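Local coordinates for period circadian protein homolog 2 (Mus musculus, PDB 3GDI), which acts in the mammalian circadian clock, probably as a transcriptional regulator whose tandem PAS domains mediate interactions between clock proteins, at residues Lys102-Arg107 / Phe123-Tyr128; Ala24-Val29 / Leu147-His152; Ile166-His171 / Ala179-Ala184. All blocks are in the same frame, centred on the assembly; numbering follows the deposited sequence.

How the interactions relate
The three contacts come from two PAS-type antiparallel sheets of one chain. Interactions 1 and 2 share the first sheet, their centres about 9 Å apart: strand 121-131 borders edge strand 104-108 on one side and strand 142-150 on the other, and the latter borders 26-31. Both strands of interaction 1 fall between those of interaction 2 in the chain. Interaction 3 follows, pairing the first two strands of the second sheet; its centre lies about 16 Å from that of interaction 1 and 21 Å from that of interaction 2. Glu182, in the turn after strand 177-180, packs on Phe105 and Ser103 and makes a long, weak ion pair with Arg124, so interactions 1 and 3 mark one place where the two PAS domains meet.

Interaction 1: residues Lys102-Arg107 / Phe123-Tyr128; sequences KSFFCR and FRMTPY
The Phe104 ring carries Met125 CB over one face, while Pro127 CD and Cys106 SG lie at its edge. Met125 SD approaches the same ring obliquely, 5.4 Å from the centroid, a Met-aromatic contact; the chain bends at its last torsion (chi3 -79°), which turns Met125 CE back to Phe104 CE1, 3.3 Å away. On the other side of the sheet, Arg124 lays its CG off-centre on the Phe105 ring, a CH-pi contact 4.2 Å from the centroid. CG stands anti to the backbone N (chi1 -176°) and the chain bends next, carrying the guanidinium past the ring to Ser103, whose OG lies over one face without bonding to NH2; NE has a long, weak ion pair with Glu182. Ser103 OG is hydrogen-bonded to Thr126 OG1 at 2.8 Å. Between these two layers of side chains, reciprocal backbone bonds join Phe104 with Met125 (Met125 N to Phe104 O 2.8 Å, 167°) and Cys106 with Phe123. Phe73 of helix 70-76 packs on Phe104 and Cys106, on the side they share with Met125; Lys102 NZ salt-bridges Glu298 of the second subunit. Hydrogen-bonded pairs flanking the non-hydrogen-bonded Phe105-Arg124 give the antiparallel pairing of an edge strand in a PAS-fold sheet.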
loop_
_atom_site.group_PDB
_atom_site.type_symbol
_atom_site.label_atom_id
_atom_site.label_comp_id
_atom_site.label_asym_id
_atom_site.label_seq_id
_atom_site.Cartn_x
_atom_site.Cartn_y
_atom_site.Cartn_z
ATOM N N LYS A 102 -14.453 -0.919 -3.659
ATOM C CA LYS A 102 -13.700 0.325 -3.534
ATOM C C LYS A 102 -14.197 1.162 -2.361
ATOM O O LYS A 102 -14.490 2.345 -2.516
ATOM C CB LYS A 102 -13.790 1.142 -4.831
ATOM C CG LYS A 102 -13.042 0.502 -6.008
ATOM C CD LYS A 102 -13.107 1.345 -7.279
ATOM C CE LYS A 102 -14.519 1.420 -7.833
ATOM N NZ LYS A 102 -14.580 2.250 -9.063
ATOM N N SER A 103 -14.290 0.529 -1.191
ATOM C CA SER A 103 -14.729 1.191 0.033
ATOM C C SER A 103 -13.601 1.194 1.053
ATOM O O SER A 103 -12.786 0.274 1.088
ATOM C CB SER A 103 -15.940 0.472 0.633
ATOM O OG SER A 103 -17.091 0.668 -0.163
ATOM N N PHE A 104 -13.557 2.229 1.885
ATOM C CA PHE A 104 -12.531 2.346 2.914
ATOM C C PHE A 104 -13.230 2.612 4.243
ATOM O O PHE A 104 -14.447 2.809 4.273
ATOM C CB PHE A 104 -11.561 3.487 2.561
ATOM C CG PHE A 104 -12.214 4.839 2.484
ATOM C CD1 PHE A 104 -12.107 5.740 3.539
ATOM C CD2 PHE A 104 -12.975 5.200 1.376
ATOM C CE1 PHE A 104 -12.750 6.975 3.494
ATOM C CE2 PHE A 104 -13.621 6.437 1.325
ATOM C CZ PHE A 104 -13.507 7.323 2.391
ATOM N N PHE A 105 -12.474 2.614 5.337
ATOM C CA PHE A 105 -13.051 2.853 6.658
ATOM C C PHE A 105 -12.538 4.112 7.349
ATOM O O PHE A 105 -11.374 4.477 7.226
ATOM C CB PHE A 105 -12.790 1.657 7.572
ATOM C CG PHE A 105 -13.340 0.369 7.051
ATOM C CD1 PHE A 105 -12.725 -0.287 5.994
ATOM C CD2 PHE A 105 -14.475 -0.193 7.619
ATOM C CE1 PHE A 105 -13.230 -1.486 5.508
ATOM C CE2 PHE A 105 -14.988 -1.389 7.141
ATOM C CZ PHE A 105 -14.362 -2.038 6.082
ATOM N N CYS A 106 -13.426 4.754 8.097
ATOM C CA CYS A 106 -13.100 5.971 8.836
ATOM C C CYS A 106 -13.873 6.037 10.141
ATOM O O CYS A 106 -15.009 5.561 10.229
ATOM C CB CYS A 106 -13.438 7.212 8.006
ATOM S SG CYS A 106 -12.053 7.939 7.105
ATOM N N ARG A 107 -13.244 6.614 11.162
ATOM C CA ARG A 107 -13.888 6.780 12.459
ATOM C C ARG A 107 -14.430 8.205 12.460
ATOM O O ARG A 107 -13.691 9.158 12.220
ATOM C CB ARG A 107 -12.871 6.571 13.582
ATOM C CG ARG A 107 -12.747 5.109 14.021
ATOM C CD ARG A 107 -11.349 4.744 14.518
ATOM N NE ARG A 107 -10.398 4.699 13.409
ATOM C CZ ARG A 107 -9.275 3.982 13.391
ATOM N NH1 ARG A 107 -8.935 3.228 14.429
ATOM N NH2 ARG A 107 -8.490 4.017 12.324
ATOM N N PHE A 123 -16.920 3.614 10.547
ATOM C CA PHE A 123 -17.880 3.688 9.447
ATOM C C PHE A 123 -17.268 3.147 8.165
ATOM O O PHE A 123 -16.109 3.416 7.852
ATOM C CB PHE A 123 -18.315 5.138 9.211
ATOM C CG PHE A 123 -19.474 5.566 10.050
ATOM C CD1 PHE A 123 -20.778 5.389 9.596
ATOM C CD2 PHE A 123 -19.271 6.115 11.310
ATOM C CE1 PHE A 123 -21.866 5.747 10.383
ATOM C CE2 PHE A 123 -20.348 6.480 12.109
ATOM C CZ PHE A 123 -21.651 6.297 11.647
ATOM N N ARG A 124 -18.040 2.367 7.428
ATOM C CA ARG A 124 -17.547 1.845 6.172
ATOM C C ARG A 124 -18.083 2.837 5.174
ATOM O O ARG A 124 -19.261 3.180 5.224
ATOM C CB ARG A 124 -18.127 0.471 5.890
ATOM C CG ARG A 124 -17.580 -0.162 4.631
ATOM C CD ARG A 124 -18.706 -0.675 3.755
ATOM N NE ARG A 124 -18.200 -1.410 2.600
ATOM C CZ ARG A 124 -18.950 -1.810 1.580
ATOM N NH1 ARG A 124 -20.248 -1.544 1.568
ATOM N NH2 ARG A 124 -18.402 -2.479 0.572
ATOM N N MET A 125 -17.234 3.311 4.274
ATOM C CA MET A 125 -17.682 4.288 3.302
ATOM C C MET A 125 -17.347 3.948 1.860
ATOM O O MET A 125 -16.272 3.431 1.564
ATOM C CB MET A 125 -17.100 5.650 3.658
ATOM C CG MET A 125 -17.405 6.076 5.075
ATOM S SD MET A 125 -17.041 7.812 5.319
ATOM C CE MET A 125 -15.243 7.759 5.503
ATOM N N THR A 126 -18.285 4.240 0.966
ATOM C CA THR A 126 -18.099 3.989 -0.455
ATOM C C THR A 126 -18.175 5.353 -1.129
ATOM O O THR A 126 -19.181 6.058 -1.009
ATOM C CB THR A 126 -19.203 3.081 -1.025
ATOM O OG1 THR A 126 -19.514 2.045 -0.086
ATOM C CG2 THR A 126 -18.730 2.434 -2.320
ATOM N N PRO A 127 -17.104 5.746 -1.837
ATOM C CA PRO A 127 -16.982 7.020 -2.545
ATOM C C PRO A 127 -17.455 7.027 -3.994
ATOM O O PRO A 127 -17.077 6.160 -4.788
ATOM C CB PRO A 127 -15.494 7.303 -2.444
ATOM C CG PRO A 127 -14.926 5.945 -2.675
ATOM C CD PRO A 127 -15.808 5.044 -1.824
ATOM N N TYR A 128 -18.262 8.029 -4.332
ATOM C CA TYR A 128 -18.786 8.184 -5.685
ATOM C C TYR A 128 -18.554 9.606 -6.186
ATOM O O TYR A 128 -18.790 10.573 -5.461
ATOM C CB TYR A 128 -20.286 7.879 -5.712
ATOM C CG TYR A 128 -20.614 6.438 -5.429
ATOM C CD1 TYR A 128 -20.114 5.420 -6.243
ATOM C CD2 TYR A 128 -21.428 6.086 -4.354
ATOM C CE1 TYR A 128 -20.419 4.082 -5.993
ATOM C CE2 TYR A 128 -21.743 4.751 -4.093
ATOM C CZ TYR A 128 -21.236 3.753 -4.917
ATOM O OH TYR A 128 -21.547 2.433 -4.676
#

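Interaction 2: residues Ala24-Val29 / Leu147-His152; sequences ADMFAV and LAERVH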
loop_
_atom_site.group_PDB
_atom_site.type_symbol
_atom_site.label_atom_id
_atom_site.label_comp_id
_atom_site.label_asym_id
_atom_site.label_seq_id
_atom_site.Cartn_x
_atom_site.Cartn_y
_atom_site.Cartn_z
ATOM N N ALA A 24 -30.561 1.996 10.186
ATOM C CA ALA A 24 -30.621 3.068 11.167
ATOM C C ALA A 24 -29.206 3.549 11.465
ATOM O O ALA A 24 -29.010 4.474 12.254
ATOM C CB ALA A 24 -31.290 2.574 12.448
ATOM N N ASP A 25 -28.225 2.918 10.823
ATOM C CA ASP A 25 -26.827 3.271 11.029
ATOM C C ASP A 25 -26.122 3.851 9.808
ATOM O O ASP A 25 -24.913 4.064 9.838
ATOM C CB ASP A 25 -26.054 2.050 11.532
ATOM C CG ASP A 25 -26.225 1.828 13.020
ATOM O OD1 ASP A 25 -25.666 2.621 13.810
ATOM O OD2 ASP A 25 -26.923 0.868 13.398
ATOM N N MET A 26 -26.864 4.109 8.738
ATOM C CA MET A 26 -26.259 4.680 7.538
ATOM C C MET A 26 -26.573 6.160 7.351
ATOM O O MET A 26 -27.435 6.719 8.028
ATOM C CB MET A 26 -26.703 3.913 6.292
ATOM C CG MET A 26 -26.059 2.552 6.158
ATOM S SD MET A 26 -26.323 1.812 4.536
ATOM C CE MET A 26 -24.901 2.453 3.633
ATOM N N PHE A 27 -25.847 6.793 6.438
ATOM C CA PHE A 27 -26.056 8.197 6.127
ATOM C C PHE A 27 -25.281 8.546 4.872
ATOM O O PHE A 27 -24.311 7.877 4.525
ATOM C CB PHE A 27 -25.635 9.109 7.294
ATOM C CG PHE A 27 -24.141 9.267 7.467
ATOM C CD1 PHE A 27 -23.425 8.416 8.301
ATOM C CD2 PHE A 27 -23.455 10.294 6.820
ATOM C CE1 PHE A 27 -22.049 8.588 8.491
ATOM C CE2 PHE A 27 -22.082 10.470 7.003
ATOM C CZ PHE A 27 -21.380 9.618 7.839
ATOM N N ALA A 28 -25.726 9.584 4.180
ATOM C CA ALA A 28 -25.069 10.015 2.956
ATOM C C ALA A 28 -24.524 11.421 3.139
ATOM O O ALA A 28 -25.029 12.189 3.958
ATOM C CB ALA A 28 -26.054 9.983 1.796
ATOM N N VAL A 29 -23.488 11.751 2.377
ATOM C CA VAL A 29 -22.874 13.066 2.455
ATOM C C VAL A 29 -22.150 13.401 1.157
ATOM O O VAL A 29 -21.452 12.563 0.589
ATOM C CB VAL A 29 -21.873 13.140 3.629
ATOM C CG1 VAL A 29 -20.785 12.096 3.447
ATOM C CG2 VAL A 29 -21.266 14.528 3.708
ATOM N N LEU A 147 -21.563 6.916 0.682
ATOM C CA LEU A 147 -22.544 6.189 1.464
ATOM C C LEU A 147 -21.757 5.652 2.652
ATOM O O LEU A 147 -20.803 4.890 2.477
ATOM C CB LEU A 147 -23.129 5.046 0.641
ATOM C CG LEU A 147 -24.011 5.496 -0.523
ATOM C CD1 LEU A 147 -24.171 4.376 -1.549
ATOM C CD2 LEU A 147 -25.349 5.923 0.034
ATOM N N ALA A 148 -22.146 6.064 3.855
ATOM C CA ALA A 148 -21.459 5.648 5.063
ATOM C C ALA A 148 -22.321 4.757 5.927
ATOM O O ALA A 148 -23.436 5.121 6.285
ATOM C CB ALA A 148 -21.042 6.862 5.850
ATOM N N GLU A 149 -21.791 3.592 6.276
ATOM C CA GLU A 149 -22.509 2.644 7.114
ATOM C C GLU A 149 -21.745 2.352 8.397
ATOM O O GLU A 149 -20.569 1.984 8.363
ATOM C CB GLU A 149 -22.739 1.341 6.359
ATOM C CG GLU A 149 -23.327 0.241 7.215
ATOM C CD GLU A 149 -23.565 -1.026 6.426
ATOM O OE1 GLU A 149 -23.996 -2.033 7.030
ATOM O OE2 GLU A 149 -23.322 -1.013 5.199
ATOM N N ARG A 150 -22.420 2.521 9.526
ATOM C CA ARG A 150 -21.816 2.272 10.827
ATOM C C ARG A 150 -21.491 0.779 10.907
ATOM O O ARG A 150 -22.313 -0.056 10.534
ATOM C CB ARG A 150 -22.798 2.667 11.932
ATOM C CG ARG A 150 -22.156 3.131 13.221
ATOM C CD ARG A 150 -22.096 2.048 14.266
ATOM N NE ARG A 150 -21.399 2.531 15.455
ATOM C CZ ARG A 150 -21.170 1.805 16.549
ATOM N NH1 ARG A 150 -21.587 0.544 16.622
ATOM N NH2 ARG A 150 -20.510 2.339 17.569
ATOM N N VAL A 151 -20.290 0.457 11.383
ATOM C CA VAL A 151 -19.840 -0.926 11.504
ATOM C C VAL A 151 -19.992 -1.469 12.923
ATOM O O VAL A 151 -19.676 -0.788 13.903
ATOM C CB VAL A 151 -18.364 -1.062 11.075
ATOM C CG1 VAL A 151 -17.877 -2.479 11.312
ATOM C CG2 VAL A 151 -18.217 -0.705 9.607
ATOM N N HIS A 152 -20.470 -2.708 13.021
ATOM C CA HIS A 152 -20.673 -3.359 14.315
ATOM C C HIS A 152 -19.774 -4.561 14.562
ATOM O O HIS A 152 -19.505 -5.357 13.661
ATOM C CB HIS A 152 -22.135 -3.796 14.473
ATOM C CG HIS A 152 -23.083 -2.652 14.607
ATOM N ND1 HIS A 152 -23.712 -2.077 13.523
ATOM C CD2 HIS A 152 -23.446 -1.920 15.687
ATOM C CE1 HIS A 152 -24.419 -1.038 13.930
ATOM N NE2 HIS A 152 -24.274 -0.920 15.239
#
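Backbone hydrogen bonds join Phe27 and Ala148 in both directions: Ala148 N to Phe27 O at 2.9 Å is nearly straight (166°), and Phe27 N returns to Ala148 O. A third bond, Arg150 N to Asp25 O, comes where Asp25 leaves the strand for loop. Met26 adds a CA-H...O contact to Ala148 O at 3.1 Å. Among apolar contacts, Ala148 CB rests over one face of the Phe27 ring, 3.6 Å from the centroid, a CH-pi contact; the ring reaches it because CG stands between the backbone N and the carbonyl carbon (chi1 75°). On the other face of the sheet, Met26 CG packs on Glu149 CB at 3.5 Å, while its CE reaches Leu147 CB at 4.3 Å. Polar groups gather at the Asp25 end. Asp25 OD1 is 4.6 Å from Arg150 NE, too far for a salt bridge, so any attraction is probably between charges alone; NE has a weak hydrogen bond to Gln121. Asp25 OD2 lies at the edge of the His152 ring, 3.2 Å from CE1. Strand 38-41 flanks the first strand, with Ile41 against Phe27; strand 121-131 flanks the second, its Phe123 meeting Phe27 edge-to-face and its Met125 packing on Ala148.

Interaction 3: residues Ile166-His171 / Ala179-Ala184; sequences IFTTTH and AVDERA
Asp181 reaches from the turn to Thr168. Its CB lies 3.5 Å from Thr168 OG1; a chi1 of 83° tucks CG over its own backbone, and OD1 comes to 2.6 Å from Thr168 N, a bond straight at the hydrogen (163°) but met from above the carboxylate plane. OD2 takes Arg183 NE in a salt bridge of 2.9 Å, nearly along the C-O axis. The two oxygens thus bridge strand and turn. Arg183 bends at chi3 (-63°), so that Ile166 O lies over one guanidinium face toward its rim, the hydrogen of NE being directed to Asp181 OD2 instead; Thr168 CG2 sits at the edge. With an alanine at Asp181, Thr168 N would probably lose its acceptor and Arg183 NE its salt-bridge partner, leaving the guanidinium freer to turn. The backbone continues the pairing: Asp181 N to Thr168 O, and Thr170 N to Ala179 O at 3.0 Å, while the return bond from Ala179 N is weak. Ala184 N to Asp181 O closes the type I turn, and Ala184 CB packs on Phe167 CD2 at 3.4 Å. The Phe167 side chain also packs on Leu187 and Leu188 of helix 184-188, and strand 259-268 borders 166-171 on the side away from hairpin partner 177-180.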
loop_
_atom_site.group_PDB
_atom_site.type_symbol
_atom_site.label_atom_id
_atom_site.label_comp_id
_atom_site.label_asym_id
_atom_site.label_seq_id
_atom_site.Cartn_x
_atom_site.Cartn_y
_atom_site.Cartn_z
ATOM N N ILE A 166 -14.568 -15.213 8.941
ATOM C CA ILE A 166 -13.371 -15.411 8.144
ATOM C C ILE A 166 -12.832 -14.110 7.575
ATOM O O ILE A 166 -13.564 -13.321 6.979
ATOM C CB ILE A 166 -13.681 -16.360 6.950
ATOM C CG1 ILE A 166 -14.194 -17.695 7.483
ATOM C CG2 ILE A 166 -12.439 -16.550 6.057
ATOM C CD1 ILE A 166 -14.599 -18.660 6.390
ATOM N N PHE A 167 -11.542 -13.887 7.762
ATOM C CA PHE A 167 -10.903 -12.702 7.202
ATOM C C PHE A 167 -9.505 -13.094 6.711
ATOM O O PHE A 167 -8.957 -14.116 7.130
ATOM C CB PHE A 167 -10.820 -11.573 8.234
ATOM C CG PHE A 167 -9.855 -11.830 9.332
ATOM C CD1 PHE A 167 -10.217 -12.609 10.421
ATOM C CD2 PHE A 167 -8.587 -11.274 9.292
ATOM C CE1 PHE A 167 -9.326 -12.833 11.472
ATOM C CE2 PHE A 167 -7.681 -11.485 10.327
ATOM C CZ PHE A 167 -8.049 -12.267 11.425
ATOM N N THR A 168 -8.939 -12.303 5.808
ATOM C CA THR A 168 -7.610 -12.610 5.298
ATOM C C THR A 168 -6.617 -11.478 5.527
ATOM O O THR A 168 -6.993 -10.325 5.691
ATOM C CB THR A 168 -7.630 -12.917 3.790
ATOM O OG1 THR A 168 -7.800 -11.697 3.063
ATOM C CG2 THR A 168 -8.779 -13.860 3.445
ATOM N N THR A 169 -5.339 -11.832 5.549
ATOM C CA THR A 169 -4.271 -10.868 5.728
ATOM C C THR A 169 -3.196 -11.194 4.705
ATOM O O THR A 169 -3.010 -12.358 4.325
ATOM C CB THR A 169 -3.645 -10.969 7.115
ATOM O OG1 THR A 169 -3.117 -12.287 7.295
ATOM C CG2 THR A 169 -4.666 -10.677 8.192
ATOM N N THR A 170 -2.495 -10.158 4.260
ATOM C CA THR A 170 -1.417 -10.311 3.295
ATOM C C THR A 170 -0.200 -9.574 3.834
ATOM O O THR A 170 -0.335 -8.506 4.406
ATOM C CB THR A 170 -1.797 -9.691 1.941
ATOM O OG1 THR A 170 -2.981 -10.323 1.448
ATOM C CG2 THR A 170 -0.672 -9.874 0.921
ATOM N N HIS A 171 0.982 -10.148 3.693
ATOM C CA HIS A 171 2.173 -9.451 4.134
ATOM C C HIS A 171 3.386 -9.708 3.243
ATOM O O HIS A 171 3.477 -10.730 2.565
ATOM C CB HIS A 171 2.489 -9.712 5.625
ATOM C CG HIS A 171 2.827 -11.129 5.985
ATOM N ND1 HIS A 171 1.886 -12.028 6.446
ATOM C CD2 HIS A 171 4.024 -11.752 6.100
ATOM C CE1 HIS A 171 2.486 -13.135 6.839
ATOM N NE2 HIS A 171 3.785 -12.995 6.642
ATOM N N ALA A 179 -2.024 -5.640 3.428
ATOM C CA ALA A 179 -3.445 -5.408 3.344
ATOM C C ALA A 179 -4.149 -6.332 4.308
ATOM O O ALA A 179 -3.605 -7.361 4.721
ATOM C CB ALA A 179 -3.934 -5.665 1.937
ATOM N N VAL A 180 -5.357 -5.926 4.671
ATOM C CA VAL A 180 -6.226 -6.677 5.550
ATOM C C VAL A 180 -7.560 -6.547 4.831
ATOM O O VAL A 180 -7.926 -5.445 4.407
ATOM C CB VAL A 180 -6.326 -6.024 6.930
ATOM C CG1 VAL A 180 -7.109 -6.912 7.847
ATOM C CG2 VAL A 180 -4.937 -5.777 7.495
ATOM N N ASP A 181 -8.287 -7.647 4.666
ATOM C CA ASP A 181 -9.544 -7.542 3.950
ATOM C C ASP A 181 -10.657 -7.004 4.835
ATOM O O ASP A 181 -10.596 -7.077 6.064
ATOM C CB ASP A 181 -9.915 -8.883 3.307
ATOM C CG ASP A 181 -10.598 -9.817 4.256
ATOM O OD1 ASP A 181 -10.084 -10.006 5.369
ATOM O OD2 ASP A 181 -11.649 -10.374 3.878
ATOM N N GLU A 182 -11.668 -6.437 4.196
ATOM C CA GLU A 182 -12.778 -5.825 4.908
ATOM C C GLU A 182 -13.459 -6.645 5.985
ATOM O O GLU A 182 -13.959 -6.082 6.957
ATOM C CB GLU A 182 -13.832 -5.341 3.915
ATOM C CG GLU A 182 -13.367 -4.188 3.045
ATOM C CD GLU A 182 -14.506 -3.501 2.311
ATOM O OE1 GLU A 182 -14.228 -2.559 1.536
ATOM O OE2 GLU A 182 -15.677 -3.898 2.512
ATOM N N ARG A 183 -13.489 -7.963 5.825
ATOM C CA ARG A 183 -14.145 -8.817 6.804
ATOM C C ARG A 183 -13.414 -8.795 8.135
ATOM O O ARG A 183 -13.967 -9.188 9.164
ATOM C CB ARG A 183 -14.234 -10.255 6.281
ATOM C CG ARG A 183 -15.002 -10.393 4.970
ATOM C CD ARG A 183 -15.040 -11.839 4.467
ATOM N NE ARG A 183 -13.711 -12.367 4.163
ATOM C CZ ARG A 183 -13.478 -13.578 3.660
ATOM N NH1 ARG A 183 -14.487 -14.395 3.401
ATOM N NH2 ARG A 183 -12.236 -13.976 3.418
ATOM N N ALA A 184 -12.176 -8.319 8.112
ATOM C CA ALA A 184 -11.351 -8.256 9.313
ATOM C C ALA A 184 -11.728 -7.129 10.271
ATOM O O ALA A 184 -11.614 -7.288 11.491
ATOM C CB ALA A 184 -9.879 -8.121 8.925
#